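Local coordinates for malate dehydrogenase (Pyrococcus horikoshii, PDB 1V9N), which catalyses the NAD-dependent, reversible oxidation of (S)-malate to oxaloacetate and works as a homodimer, at residues A[101-113]-A[133-147]. Sequence-based numbering, arbitrary orientation.
Sequences GYRSMKLAIKKAK and YYALMAAEEGMIGIS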
ATOM      1  N   GLY A 101      10.443  17.801  -0.634  1.00 13.78           N
ATOM      2  CA  GLY A 101      10.247  16.588   0.146  1.00 14.94           C
ATOM      3  C   GLY A 101      10.990  16.595   1.478  1.00 15.59           C
ATOM      4  O   GLY A 101      10.486  16.093   2.480  1.00 16.62           O
ATOM      5  N   TYR A 102      12.195  17.152   1.486  1.00 16.99           N
ATOM      6  CA  TYR A 102      12.998  17.237   2.705  1.00 18.26           C
ATOM      7  C   TYR A 102      12.301  18.104   3.756  1.00 17.00           C
ATOM      8  O   TYR A 102      12.180  17.714   4.914  1.00 16.40           O
ATOM      9  CB  TYR A 102      14.369  17.845   2.397  1.00 19.18           C
ATOM     10  CG  TYR A 102      15.292  17.923   3.598  1.00 21.74           C
ATOM     11  CD1 TYR A 102      16.052  16.820   3.990  1.00 24.34           C
ATOM     12  CD2 TYR A 102      15.405  19.097   4.343  1.00 23.30           C
ATOM     13  CE1 TYR A 102      16.907  16.882   5.089  1.00 25.39           C
ATOM     14  CE2 TYR A 102      16.259  19.170   5.453  1.00 25.81           C
ATOM     15  CZ  TYR A 102      17.006  18.055   5.812  1.00 26.95           C
ATOM     16  OH  TYR A 102      17.874  18.115   6.881  1.00 33.03           O
ATOM     17  N   ARG A 103      11.848  19.284   3.344  1.00 18.71           N
ATOM     18  CA  ARG A 103      11.168  20.204   4.258  1.00 19.97           C
ATOM     19  C   ARG A 103       9.811  19.665   4.689  1.00 18.32           C
ATOM     20  O   ARG A 103       9.397  19.848   5.840  1.00 18.78           O
ATOM     21  CB  ARG A 103      10.986  21.584   3.605  1.00 23.04           C
ATOM     22  CG  ARG A 103      12.292  22.271   3.232  1.00 28.25           C
ATOM     23  CD  ARG A 103      13.155  22.536   4.457  1.00 34.81           C
ATOM     24  NE  ARG A 103      14.536  22.849   4.088  1.00 40.11           N
ATOM     25  CZ  ARG A 103      15.527  23.019   4.958  1.00 41.53           C
ATOM     26  NH1 ARG A 103      15.297  22.911   6.262  1.00 41.81           N
ATOM     27  NH2 ARG A 103      16.754  23.287   4.523  1.00 41.43           N
ATOM     28  N   SER A 104       9.116  19.006   3.767  1.00 14.82           N
ATOM     29  CA  SER A 104       7.812  18.434   4.075  1.00 15.35           C
ATOM     30  C   SER A 104       7.947  17.301   5.092  1.00 16.28           C
ATOM     31  O   SER A 104       7.158  17.206   6.031  1.00 15.34           O
ATOM     32  CB  SER A 104       7.145  17.894   2.808  1.00 14.55           C
ATOM     33  OG  SER A 104       6.764  18.942   1.942  1.00 13.60           O
HETATM   34  N   MSE A 105       8.947  16.443   4.908  1.00 16.69           N
HETATM   35  CA  MSE A 105       9.143  15.327   5.826  1.00 18.80           C
HETATM   36  C   MSE A 105       9.614  15.820   7.193  1.00 18.23           C
HETATM   37  O   MSE A 105       9.222  15.266   8.214  1.00 18.09           O
HETATM   38  CB  MSE A 105      10.143  14.313   5.251  1.00 21.66           C
HETATM   39  CG  MSE A 105      10.373  13.099   6.149  1.00 25.19           C
HETATM   40 SE   MSE A 105       8.722  12.202   6.718  1.00 32.89          SE
HETATM   41  CE  MSE A 105       8.597  10.859   5.337  1.00 25.56           C
ATOM     42  N   LYS A 106      10.458  16.850   7.211  1.00 18.50           N
ATOM     43  CA  LYS A 106      10.931  17.419   8.473  1.00 17.68           C
ATOM     44  C   LYS A 106       9.727  17.925   9.271  1.00 17.24           C
ATOM     45  O   LYS A 106       9.666  17.759  10.485  1.00 17.21           O
ATOM     46  CB  LYS A 106      11.893  18.590   8.221  1.00 18.21           C
ATOM     47  CG  LYS A 106      13.320  18.187   7.889  1.00 22.42           C
ATOM     48  CD  LYS A 106      13.989  17.516   9.086  1.00 26.51           C
ATOM     49  CE  LYS A 106      15.430  17.125   8.778  1.00 30.40           C
ATOM     50  NZ  LYS A 106      16.131  16.548   9.968  1.00 32.45           N
ATOM     51  N   LEU A 107       8.768  18.539   8.585  1.00 16.05           N
ATOM     52  CA  LEU A 107       7.573  19.054   9.251  1.00 16.41           C
ATOM     53  C   LEU A 107       6.697  17.913   9.769  1.00 16.24           C
ATOM     54  O   LEU A 107       6.131  18.002  10.860  1.00 15.71           O
ATOM     55  CB  LEU A 107       6.760  19.938   8.299  1.00 16.64           C
ATOM     56  CG  LEU A 107       5.451  20.498   8.864  1.00 19.30           C
ATOM     57  CD1 LEU A 107       5.749  21.427  10.045  1.00 19.78           C
ATOM     58  CD2 LEU A 107       4.705  21.251   7.768  1.00 19.50           C
ATOM     59  N   ALA A 108       6.576  16.846   8.984  1.00 15.03           N
ATOM     60  CA  ALA A 108       5.777  15.698   9.404  1.00 13.16           C
ATOM     61  C   ALA A 108       6.387  15.078  10.670  1.00 14.43           C
ATOM     62  O   ALA A 108       5.670  14.712  11.597  1.00 13.68           O
ATOM     63  CB  ALA A 108       5.717  14.661   8.282  1.00 13.38           C
ATOM     64  N   ILE A 109       7.711  14.959  10.696  1.00 14.92           N
ATOM     65  CA  ILE A 109       8.411  14.398  11.850  1.00 15.93           C
ATOM     66  C   ILE A 109       8.173  15.273  13.085  1.00 18.69           C
ATOM     67  O   ILE A 109       7.934  14.762  14.179  1.00 17.68           O
ATOM     68  CB  ILE A 109       9.933  14.281  11.557  1.00 17.48           C
ATOM     69  CG1 ILE A 109      10.171  13.151  10.548  1.00 15.56           C
ATOM     70  CG2 ILE A 109      10.722  14.030  12.849  1.00 17.37           C
ATOM     71  CD1 ILE A 109      11.568  13.138   9.942  1.00 18.11           C
ATOM     72  N   LYS A 110       8.221  16.592  12.907  1.00 18.40           N
ATOM     73  CA  LYS A 110       7.999  17.516  14.016  1.00 20.51           C
ATOM     74  C   LYS A 110       6.591  17.362  14.589  1.00 20.04           C
ATOM     75  O   LYS A 110       6.404  17.312  15.803  1.00 18.34           O
ATOM     76  CB  LYS A 110       8.208  18.962  13.556  1.00 23.66           C
ATOM     77  CG  LYS A 110       8.067  19.987  14.671  1.00 27.35           C
ATOM     78  CD  LYS A 110       8.385  21.389  14.172  1.00 33.03           C
ATOM     79  CE  LYS A 110       8.467  22.387  15.324  1.00 36.71           C
ATOM     80  NZ  LYS A 110       8.951  23.727  14.870  1.00 39.72           N
ATOM     81  N   LYS A 111       5.597  17.281  13.712  1.00 18.90           N
ATOM     82  CA  LYS A 111       4.224  17.135  14.159  1.00 16.65           C
ATOM     83  C   LYS A 111       3.996  15.802  14.875  1.00 17.30           C
ATOM     84  O   LYS A 111       3.304  15.752  15.884  1.00 17.65           O
ATOM     85  CB  LYS A 111       3.270  17.293  12.971  1.00 17.99           C
ATOM     86  CG  LYS A 111       3.190  18.743  12.448  1.00 17.79           C
ATOM     87  CD  LYS A 111       2.191  18.890  11.309  1.00 17.22           C
ATOM     88  CE  LYS A 111       2.087  20.343  10.837  1.00 19.52           C
ATOM     89  NZ  LYS A 111       1.502  21.247  11.876  1.00 16.21           N
ATOM     90  N   ALA A 112       4.584  14.729  14.357  1.00 16.29           N
ATOM     91  CA  ALA A 112       4.443  13.410  14.968  1.00 16.43           C
ATOM     92  C   ALA A 112       5.072  13.436  16.361  1.00 17.43           C
ATOM     93  O   ALA A 112       4.500  12.951  17.343  1.00 16.71           O
ATOM     94  CB  ALA A 112       5.139  12.352  14.091  1.00 11.14           C
ATOM     95  N   LYS A 113       6.263  14.010  16.439  1.00 18.37           N
ATOM     96  CA  LYS A 113       6.978  14.114  17.698  1.00 21.46           C
ATOM     97  C   LYS A 113       6.103  14.790  18.754  1.00 22.77           C
ATOM     98  O   LYS A 113       6.036  14.342  19.900  1.00 22.36           O
ATOM     99  CB  LYS A 113       8.264  14.914  17.475  1.00 23.55           C
ATOM    100  CG  LYS A 113       9.162  15.082  18.691  1.00 29.63           C
ATOM    101  CD  LYS A 113      10.521  15.616  18.257  1.00 32.89           C
ATOM    102  CE  LYS A 113      11.152  14.668  17.233  1.00 36.28           C
ATOM    103  NZ  LYS A 113      12.385  15.199  16.588  1.00 37.90           N
ATOM    104  N   TYR A 133      14.122   7.520   0.526  1.00 17.58           N
ATOM    105  CA  TYR A 133      14.962   8.547   1.122  1.00 17.62           C
ATOM    106  C   TYR A 133      14.213   9.337   2.200  1.00 16.52           C
ATOM    107  O   TYR A 133      14.767   9.643   3.255  1.00 16.94           O
ATOM    108  CB  TYR A 133      15.458   9.508   0.038  1.00 19.57           C
ATOM    109  CG  TYR A 133      16.236  10.692   0.565  1.00 21.72           C
ATOM    110  CD1 TYR A 133      17.595  10.587   0.872  1.00 24.30           C
ATOM    111  CD2 TYR A 133      15.609  11.921   0.761  1.00 24.37           C
ATOM    112  CE1 TYR A 133      18.311  11.685   1.357  1.00 24.51           C
ATOM    113  CE2 TYR A 133      16.307  13.020   1.247  1.00 25.82           C
ATOM    114  CZ  TYR A 133      17.653  12.898   1.542  1.00 26.74           C
ATOM    115  OH  TYR A 133      18.331  13.996   2.014  1.00 28.25           O
ATOM    116  N   TYR A 134      12.955   9.673   1.931  1.00 16.89           N
ATOM    117  CA  TYR A 134      12.155  10.449   2.882  1.00 14.68           C
ATOM    118  C   TYR A 134      11.632   9.567   4.016  1.00 14.89           C
ATOM    119  O   TYR A 134      11.597   9.985   5.174  1.00 14.28           O
ATOM    120  CB  TYR A 134      11.005  11.135   2.133  1.00 14.71           C
ATOM    121  CG  TYR A 134      11.521  11.898   0.931  1.00 15.60           C
ATOM    122  CD1 TYR A 134      12.072  13.175   1.070  1.00 17.78           C
ATOM    123  CD2 TYR A 134      11.587  11.289  -0.317  1.00 15.77           C
ATOM    124  CE1 TYR A 134      12.690  13.817  -0.009  1.00 18.64           C
ATOM    125  CE2 TYR A 134      12.202  11.919  -1.400  1.00 17.66           C
ATOM    126  CZ  TYR A 134      12.753  13.175  -1.239  1.00 18.39           C
ATOM    127  OH  TYR A 134      13.398  13.770  -2.302  1.00 20.03           O
ATOM    128  N   ALA A 135      11.241   8.339   3.692  1.00 14.33           N
ATOM    129  CA  ALA A 135      10.746   7.436   4.728  1.00 17.20           C
ATOM    130  C   ALA A 135      11.851   7.182   5.747  1.00 17.14           C
ATOM    131  O   ALA A 135      11.592   7.145   6.951  1.00 18.33           O
ATOM    132  CB  ALA A 135      10.284   6.114   4.116  1.00 13.36           C
ATOM    133  N   LEU A 136      13.080   7.012   5.259  1.00 18.22           N
ATOM    134  CA  LEU A 136      14.230   6.749   6.128  1.00 19.73           C
ATOM    135  C   LEU A 136      14.503   7.872   7.111  1.00 19.81           C
ATOM    136  O   LEU A 136      14.977   7.634   8.226  1.00 18.88           O
ATOM    137  CB  LEU A 136      15.494   6.494   5.300  1.00 21.91           C
ATOM    138  CG  LEU A 136      15.738   5.053   4.845  1.00 26.16           C
ATOM    139  CD1 LEU A 136      17.016   4.994   4.012  1.00 28.08           C
ATOM    140  CD2 LEU A 136      15.856   4.137   6.068  1.00 24.47           C
HETATM  141  N   MSE A 137      14.210   9.098   6.698  1.00 18.70           N
HETATM  142  CA  MSE A 137      14.415  10.248   7.561  1.00 18.61           C
HETATM  143  C   MSE A 137      13.674  10.067   8.878  1.00 18.16           C
HETATM  144  O   MSE A 137      14.208  10.370   9.950  1.00 19.17           O
HETATM  145  CB  MSE A 137      13.935  11.525   6.865  1.00 20.85           C
HETATM  146  CG  MSE A 137      14.828  11.968   5.708  1.00 23.06           C
HETATM  147 SE   MSE A 137      14.117  13.516   4.782  1.00 29.66          SE
HETATM  148  CE  MSE A 137      14.260  14.814   6.208  1.00 20.55           C
ATOM    149  N   ALA A 138      12.445   9.567   8.802  1.00 15.15           N
ATOM    150  CA  ALA A 138      11.644   9.356   9.999  1.00 14.71           C
ATOM    151  C   ALA A 138      12.169   8.179  10.828  1.00 15.59           C
ATOM    152  O   ALA A 138      12.237   8.259  12.053  1.00 15.33           O
ATOM    153  CB  ALA A 138      10.185   9.124   9.618  1.00 12.23           C
ATOM    154  N   ALA A 139      12.544   7.094  10.161  1.00 15.36           N
ATOM    155  CA  ALA A 139      13.056   5.925  10.865  1.00 17.61           C
ATOM    156  C   ALA A 139      14.320   6.256  11.656  1.00 19.53           C
ATOM    157  O   ALA A 139      14.505   5.761  12.770  1.00 20.56           O
ATOM    158  CB  ALA A 139      13.335   4.789   9.879  1.00 14.71           C
ATOM    159  N   GLU A 140      15.187   7.090  11.084  1.00 20.53           N
ATOM    160  CA  GLU A 140      16.421   7.476  11.763  1.00 21.69           C
ATOM    161  C   GLU A 140      16.103   8.344  12.977  1.00 21.26           C
ATOM    162  O   GLU A 140      16.974   8.623  13.802  1.00 19.31           O
ATOM    163  CB  GLU A 140      17.356   8.235  10.815  1.00 23.21           C
ATOM    164  CG  GLU A 140      17.879   7.418   9.631  1.00 28.72           C
ATOM    165  CD  GLU A 140      18.646   6.163  10.042  1.00 35.68           C
ATOM    166  OE1 GLU A 140      18.997   6.032  11.233  1.00 37.03           O
ATOM    167  OE2 GLU A 140      18.909   5.304   9.165  1.00 37.13           O
ATOM    168  N   GLU A 141      14.849   8.774  13.080  1.00 20.40           N
ATOM    169  CA  GLU A 141      14.413   9.583  14.210  1.00 22.24           C
ATOM    170  C   GLU A 141      13.634   8.724  15.209  1.00 20.03           C
ATOM    171  O   GLU A 141      13.087   9.238  16.176  1.00 21.50           O
ATOM    172  CB  GLU A 141      13.539  10.747  13.731  1.00 24.46           C
ATOM    173  CG  GLU A 141      14.276  11.760  12.875  1.00 30.37           C
ATOM    174  CD  GLU A 141      15.371  12.478  13.641  1.00 35.75           C
ATOM    175  OE1 GLU A 141      15.059  13.104  14.674  1.00 39.39           O
ATOM    176  OE2 GLU A 141      16.543  12.417  13.208  1.00 38.87           O
ATOM    177  N   GLY A 142      13.591   7.417  14.964  1.00 20.38           N
ATOM    178  CA  GLY A 142      12.881   6.511  15.856  1.00 18.91           C
ATOM    179  C   GLY A 142      11.382   6.468  15.615  1.00 18.48           C
ATOM    180  O   GLY A 142      10.604   6.205  16.533  1.00 19.99           O
HETATM  181  N   MSE A 143      10.971   6.717  14.376  1.00 17.65           N
HETATM  182  CA  MSE A 143       9.555   6.726  14.023  1.00 18.15           C
HETATM  183  C   MSE A 143       9.299   5.975  12.721  1.00 16.47           C
HETATM  184  O   MSE A 143      10.230   5.647  11.999  1.00 16.68           O
HETATM  185  CB  MSE A 143       9.077   8.168  13.857  1.00 19.39           C
HETATM  186  CG  MSE A 143       9.417   9.068  15.025  1.00 25.29           C
HETATM  187 SE   MSE A 143       8.883  10.890  14.711  1.00 31.80          SE
HETATM  188  CE  MSE A 143       9.845  11.720  16.184  1.00 30.10           C
ATOM    189  N   ILE A 144       8.029   5.700  12.433  1.00 16.38           N
ATOM    190  CA  ILE A 144       7.665   5.022  11.194  1.00 14.64           C
ATOM    191  C   ILE A 144       7.453   6.105  10.140  1.00 16.37           C
ATOM    192  O   ILE A 144       6.750   7.095  10.373  1.00 17.09           O
ATOM    193  CB  ILE A 144       6.357   4.217  11.332  1.00 16.49           C
ATOM    194  CG1 ILE A 144       6.556   3.069  12.329  1.00 14.74           C
ATOM    195  CG2 ILE A 144       5.917   3.696   9.942  1.00 13.21           C
ATOM    196  CD1 ILE A 144       5.308   2.263  12.604  1.00 14.86           C
ATOM    197  N   GLY A 145       8.077   5.931   8.988  1.00 13.93           N
ATOM    198  CA  GLY A 145       7.929   6.913   7.938  1.00 14.88           C
ATOM    199  C   GLY A 145       7.339   6.291   6.692  1.00 15.17           C
ATOM    200  O   GLY A 145       7.724   5.186   6.288  1.00 12.03           O
ATOM    201  N   ILE A 146       6.379   6.996   6.103  1.00 12.65           N
ATOM    202  CA  ILE A 146       5.739   6.553   4.871  1.00 14.36           C
ATOM    203  C   ILE A 146       5.802   7.693   3.868  1.00 14.38           C
ATOM    204  O   ILE A 146       5.508   8.847   4.205  1.00 12.53           O
ATOM    205  CB  ILE A 146       4.257   6.189   5.081  1.00 13.26           C
ATOM    206  CG1 ILE A 146       4.143   4.932   5.944  1.00 14.21           C
ATOM    207  CG2 ILE A 146       3.579   5.981   3.725  1.00 13.82           C
ATOM    208  CD1 ILE A 146       2.727   4.622   6.381  1.00 16.27           C
ATOM    209  N   SER A 147       6.213   7.378   2.644  1.00 13.57           N
ATOM    210  CA  SER A 147       6.277   8.388   1.602  1.00 14.74           C
ATOM    211  C   SER A 147       5.810   7.827   0.271  1.00 14.24           C
ATOM    212  O   SER A 147       6.050   6.665  -0.043  1.00 14.83           O
ATOM    213  CB  SER A 147       7.692   8.937   1.452  1.00 16.57           C
ATOM    214  OG  SER A 147       7.688  10.008   0.524  1.00 21.60           O
TER
HETATM  215  O   HOH W   1      15.226  14.224  17.037  1.00 46.78           O
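Selenomethionine Met137 is the knob of this helix pair, lodged in a hollow formed by Tyr102, Met105, Lys106 and Ile109. Its chain runs straight to the selenium and then bends (chi3 65°), which sets CE in the corner between the Tyr102 ring and the Lys106 chain, against both. Met137 CE lies 3.5 Å from Tyr102 CD1 and 3.6 Å from Lys106 CE, while SE makes an oblique Met-aromatic contact with the ring. Met105, also selenomethionine, slides past Met137 in the opposite direction and fills the space between its own helix, helix 132-139 and strand 144-149; bends at chi2 and chi3 carry its CE to 3.1 Å from Tyr134 O and into contact with Ser147 CB and Ile146 O on the strand. At Gly101, the lack of a side chain lets the Tyr134 ring lie close to the backbone, Tyr134 CE1 being 3.6 Å from Gly101 C; the Tyr134 hydroxyl is hydrogen-bonded to Tyr128 O.

One turn beyond Met105, Ile109 CD1 rests 3.8 Å from Ala138 CA, where the small alanine leaves room for it. Past the helix end, extended Met143 crosses Lys113 at about a right angle, its SE 4.1 Å from Ala112 CB. At the exposed end of the contact, a water links Lys113 NZ and Glu141 OE1, whose direct salt bridge is long (3.9 Å).

The axes of 101-113 and 133-139 run nearly alongside, 9.7 Å apart at an angle of 30°. Helix 132-139 closes in a Schellman motif with Gly142 at C-prime and turns into strand 144-149; helix 97-115, packed at its side, lies on strands 117-125 and 278-285 of the same mixed sheet, in the alpha/beta fold of this LDH2/MDH2-family enzyme.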